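Local coordinates for choloylglycine hydrolase (Clostridium perfringens, PDB 2BJF), which hydrolyses the amide bond of glycine- and taurine-conjugated bile salts as an N-terminal nucleophile (Ntn) hydrolase and also has acyltransferase activity, at residues S114-E117 and E118-A122; V102-F105 and L106-V109. All coordinates share one frame; numbering follows the deposited sequence. Where two conformers were deposited one is given.

Interaction 1: residues S114-E117 and E118-A122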
loop_
_atom_site.group_PDB
_atom_site.type_symbol
_atom_site.label_atom_id
_atom_site.label_comp_id
_atom_site.label_asym_id
_atom_site.label_seq_id
_atom_site.Cartn_x
_atom_site.Cartn_y
_atom_site.Cartn_z
ATOM N N SER A 114 -20.226 -26.819 27.057
ATOM C CA SER A 114 -20.673 -25.595 27.725
ATOM C C SER A 114 -19.632 -24.472 27.729
ATOM O O SER A 114 -19.961 -23.323 28.034
ATOM C CB SER A 114 -21.108 -25.905 29.161
ATOM O OG SER A 114 -20.010 -26.341 29.942
ATOM N N SER A 115 -18.387 -24.800 27.393
ATOM C CA SER A 115 -17.293 -23.828 27.448
ATOM C C SER A 115 -16.203 -24.104 26.417
ATOM O O SER A 115 -16.116 -25.207 25.873
ATOM C CB SER A 115 -16.676 -23.805 28.850
ATOM O OG SER A 115 -15.985 -25.014 29.122
ATOM N N VAL A 116 -15.376 -23.091 26.164
ATOM C CA VAL A 116 -14.203 -23.222 25.296
ATOM C C VAL A 116 -13.239 -24.279 25.843
ATOM O O VAL A 116 -12.717 -25.098 25.087
ATOM C CB VAL A 116 -13.485 -21.857 25.103
ATOM C CG1 VAL A 116 -12.070 -22.038 24.556
ATOM C CG2 VAL A 116 -14.297 -20.959 24.181
ATOM N N GLU A 117 -13.029 -24.269 27.159
ATOM C CA GLU A 117 -12.149 -25.249 27.805
ATOM C C GLU A 117 -12.602 -26.696 27.596
ATOM O O GLU A 117 -11.770 -27.578 27.367
ATOM C CB GLU A 117 -11.957 -24.938 29.294
ATOM C CG GLU A 117 -11.096 -23.699 29.582
ATOM C CD GLU A 117 -9.694 -23.758 28.972
ATOM O OE1 GLU A 117 -9.157 -22.684 28.629
ATOM O OE2 GLU A 117 -9.125 -24.863 28.833
ATOM N N GLU A 118 -13.913 -26.930 27.678
ATOM C CA GLU A 118 -14.495 -28.252 27.425
ATOM C C GLU A 118 -14.265 -28.700 25.984
ATOM O O GLU A 118 -13.938 -29.863 25.732
ATOM C CB GLU A 118 -15.995 -28.261 27.737
ATOM C CG GLU A 118 -16.338 -28.402 29.214
ATOM C CD GLU A 118 -17.790 -28.798 29.457
ATOM O OE1 GLU A 118 -18.178 -28.928 30.637
ATOM O OE2 GLU A 118 -18.544 -28.987 28.478
ATOM N N VAL A 119 -14.438 -27.765 25.049
ATOM C CA VAL A 119 -14.242 -28.020 23.618
ATOM C C VAL A 119 -12.777 -28.347 23.312
ATOM O O VAL A 119 -12.490 -29.306 22.593
ATOM C CB VAL A 119 -14.708 -26.814 22.752
ATOM C CG1 VAL A 119 -14.385 -27.035 21.282
ATOM C CG2 VAL A 119 -16.195 -26.578 22.920
ATOM N N LYS A 120 -11.865 -27.548 23.870
ATOM C CA LYS A 120 -10.423 -27.751 23.695
ATOM C C LYS A 120 -9.998 -29.170 24.063
ATOM O O LYS A 120 -9.226 -29.801 23.339
ATOM C CB LYS A 120 -9.626 -26.739 24.524
ATOM C CG LYS A 120 -9.543 -25.344 23.911
ATOM C CD LYS A 120 -8.624 -24.421 24.713
ATOM C CE LYS A 120 -7.150 -24.666 24.398
ATOM N NZ LYS A 120 -6.248 -23.708 25.107
ATOM N N GLU A 121 -10.517 -29.667 25.183
ATOM C CA GLU A 121 -10.213 -31.018 25.646
ATOM C C GLU A 121 -10.745 -32.078 24.679
ATOM O O GLU A 121 -10.052 -33.050 24.373
ATOM C CB GLU A 121 -10.766 -31.236 27.059
ATOM C CG GLU A 121 -10.375 -32.567 27.707
ATOM C CD GLU A 121 -8.884 -32.699 28.002
ATOM O OE1 GLU A 121 -8.134 -31.707 27.880
ATOM O OE2 GLU A 121 -8.463 -33.814 28.365
ATOM N N ALA A 122 -11.967 -31.871 24.194
ATOM C CA ALA A 122 -12.616 -32.804 23.274
ATOM C C ALA A 122 -11.965 -32.840 21.890
ATOM O O ALA A 122 -12.050 -33.846 21.187
ATOM C CB ALA A 122 -14.094 -32.479 23.153
#
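S115 and E118 meet at the first turn of helix 116-123, where S115 is the N-cap: its OG accepts the backbone N-H of E118 at 3.2 Å, with an N-H...O angle of 158°. The cap depends on the S115 torsion, since chi1 of 69° sets OG between the backbone N and the carbonyl carbon, within reach of the E118 N-H. From there OG also touches the E118 side chain, 3.4 Å from its CG. In the conformer described, one of two, E118 CG lies anti to its own carbonyl carbon and the chain runs extended beyond it, which carries the carboxylate back to S114; S114 N donates to E118 OE2 at 3.1 Å, arriving from above the carboxylate plane, 54° out of it. The helix proper then starts with regular i to i+4 bonds, among them K120 N to V116 O at 2.9 Å. The K120 side chain lies alongside that of E117, both pointing the same way, yet E117 OE1 and K120 NZ remain 4.7 Å apart, and the ammonium forms its salt bridge with D167. D148 accepts the V116 N-H. V116 and V119 pack on I146 of strand 142-147, V116 and K120 on I154 of strand 153-158, and V119 also meets helix 105-112.

Interaction 2: residues V102-F105 and L106-V109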
loop_
_atom_site.group_PDB
_atom_site.type_symbol
_atom_site.label_atom_id
_atom_site.label_comp_id
_atom_site.label_asym_id
_atom_site.label_seq_id
_atom_site.Cartn_x
_atom_site.Cartn_y
_atom_site.Cartn_z
ATOM N N VAL A 102 -17.797 -32.781 8.404
ATOM C CA VAL A 102 -17.626 -31.334 8.215
ATOM C C VAL A 102 -18.922 -30.553 8.455
ATOM O O VAL A 102 -18.928 -29.570 9.201
ATOM C CB VAL A 102 -17.064 -30.992 6.807
ATOM C CG1 VAL A 102 -16.750 -29.504 6.697
ATOM C CG2 VAL A 102 -15.820 -31.811 6.503
ATOM N N TYR A 103 -20.010 -31.005 7.831
ATOM C CA TYR A 103 -21.314 -30.341 7.926
ATOM C C TYR A 103 -21.875 -30.300 9.352
ATOM O O TYR A 103 -22.722 -29.461 9.663
ATOM C CB TYR A 103 -22.333 -31.007 6.986
ATOM C CG TYR A 103 -22.693 -32.430 7.370
ATOM C CD1 TYR A 103 -23.676 -32.691 8.329
ATOM C CD2 TYR A 103 -22.052 -33.515 6.777
ATOM C CE1 TYR A 103 -24.004 -33.992 8.691
ATOM C CE2 TYR A 103 -22.378 -34.824 7.128
ATOM C CZ TYR A 103 -23.353 -35.054 8.086
ATOM O OH TYR A 103 -23.678 -36.344 8.442
ATOM N N ASN A 104 -21.404 -31.211 10.204
ATOM C CA ASN A 104 -21.948 -31.371 11.551
ATOM C C ASN A 104 -21.080 -30.778 12.665
ATOM O O ASN A 104 -21.486 -30.774 13.829
ATOM C CB ASN A 104 -22.237 -32.852 11.837
ATOM C CG ASN A 104 -23.271 -33.049 12.939
ATOM O OD1 ASN A 104 -24.324 -32.409 12.942
ATOM N ND2 ASN A 104 -22.975 -33.945 13.876
ATOM N N PHE A 105 -19.900 -30.269 12.314
ATOM C CA PHE A 105 -18.950 -29.794 13.326
ATOM C C PHE A 105 -19.514 -28.694 14.226
ATOM O O PHE A 105 -19.386 -28.766 15.448
ATOM C CB PHE A 105 -17.627 -29.335 12.699
ATOM C CG PHE A 105 -16.592 -28.927 13.713
ATOM C CD1 PHE A 105 -15.776 -29.878 14.314
ATOM C CD2 PHE A 105 -16.443 -27.590 14.080
ATOM C CE1 PHE A 105 -14.823 -29.507 15.260
ATOM C CE2 PHE A 105 -15.491 -27.208 15.022
ATOM C CZ PHE A 105 -14.682 -28.169 15.614
ATOM N N LEU A 106 -20.126 -27.679 13.618
ATOM C CA LEU A 106 -20.652 -26.546 14.374
ATOM C C LEU A 106 -21.711 -26.998 15.384
ATOM O O LEU A 106 -21.648 -26.637 16.562
ATOM C CB LEU A 106 -21.206 -25.474 13.430
ATOM C CG LEU A 106 -21.159 -24.028 13.936
ATOM C CD1 LEU A 106 -21.144 -23.060 12.773
ATOM C CD2 LEU A 106 -22.314 -23.709 14.876
ATOM N N LEU A 107 -22.668 -27.799 14.919
ATOM C CA LEU A 107 -23.707 -28.345 15.791
ATOM C C LEU A 107 -23.124 -29.263 16.869
ATOM O O LEU A 107 -23.586 -29.250 18.008
ATOM C CB LEU A 107 -24.779 -29.076 14.972
ATOM C CG LEU A 107 -25.964 -29.708 15.716
ATOM C CD1 LEU A 107 -26.735 -28.679 16.541
ATOM C CD2 LEU A 107 -26.888 -30.417 14.738
ATOM N N TRP A 108 -22.106 -30.045 16.506
ATOM C CA TRP A 108 -21.432 -30.938 17.456
ATOM C C TRP A 108 -20.827 -30.158 18.627
ATOM O O TRP A 108 -20.908 -30.594 19.778
ATOM C CB TRP A 108 -20.363 -31.778 16.744
ATOM C CG TRP A 108 -19.520 -32.623 17.661
ATOM C CD1 TRP A 108 -19.827 -33.860 18.152
ATOM C CD2 TRP A 108 -18.228 -32.292 18.189
ATOM N NE1 TRP A 108 -18.809 -34.319 18.953
ATOM C CE2 TRP A 108 -17.815 -33.376 18.996
ATOM C CE3 TRP A 108 -17.380 -31.183 18.061
ATOM C CZ2 TRP A 108 -16.589 -33.386 19.672
ATOM C CZ3 TRP A 108 -16.160 -31.190 18.736
ATOM C CH2 TRP A 108 -15.779 -32.288 19.529
ATOM N N VAL A 109 -20.232 -29.004 18.327
ATOM C CA VAL A 109 -19.662 -28.133 19.355
ATOM C C VAL A 109 -20.750 -27.585 20.282
ATOM O O VAL A 109 -20.650 -27.703 21.504
ATOM C CB VAL A 109 -18.852 -26.963 18.731
ATOM C CG1 VAL A 109 -18.449 -25.942 19.794
ATOM C CG2 VAL A 109 -17.618 -27.492 18.015
HETATM O O HOH W 1 -19.776 -27.214 10.533
HETATM O O HOH W 2 -23.657 -27.704 11.887
#
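The contact of F105 with W108 and V109 is a local, buried i to i+3 and i to i+4 packing on the first turn of helix 105-112, after the short loop that follows strand 98-101. V109 CG2 sits over one face of the F105 ring, 4.0 Å from its centroid and 25° off the normal, a CH-pi contact displaced toward the rim. The phenyl group is put there by chi1 of -176°, which holds CG anti to the backbone N and points the ring outward from the helix, leaning slightly toward its C-terminal end, where V109 CG2 can reach its face. W108 approaches the same ring obliquely: the planes make 35°, and the closest carbons, F105 CE1 and W108 CZ3, are 4.1 Å apart. In the backbone, W108 N donates to N104 O at 2.8 Å and V109 N to F105 O at 3.0 Å, bonds that set the turn on which these side chains stand. The helix start is hydrated. One water bridges V102 O and L106 N, lying 3.1 Å from the latter nitrogen, and a second joins Y103 O to L107 N, so two amides of the first turn bond to water. In this Ntn-hydrolase fold the segment lies close to the bile-acid pocket, with the L106 side chain about 7 Å from bound deoxycholate and about 6 Å from that of R18. On another side of the helix N104 OD1 touches L107 CD2 at 3.7 Å and is hydrogen-bonded to Y64 OH. F105 also meets the ring of W144 and, with W108, packs on L123 of helix 116-123.

Going from the N terminus, interaction 2 comes first, where the chain leaves strand 98-101 and enters helix 105-112; interaction 1 follows at the start of helix 116-123. Each is local: interaction 2 spans the entry into a helix, interaction 1 the N-cap and the opening turns of the next. The two are in series, neither nested nor crossed. The helices are consecutive, and the contacts, with centres 14 Å apart, touch directly: V119 CG2 packs 3.9 Å from V109 CG1, and A122 CB lies 4.0 Å from W108 CH2. Residues 102-109 thus connect the surroundings of the deoxycholate pocket to helix 116-123, while residues 114-122 extend the packing to strands 142-147 and 153-158 of the larger antiparallel sheet.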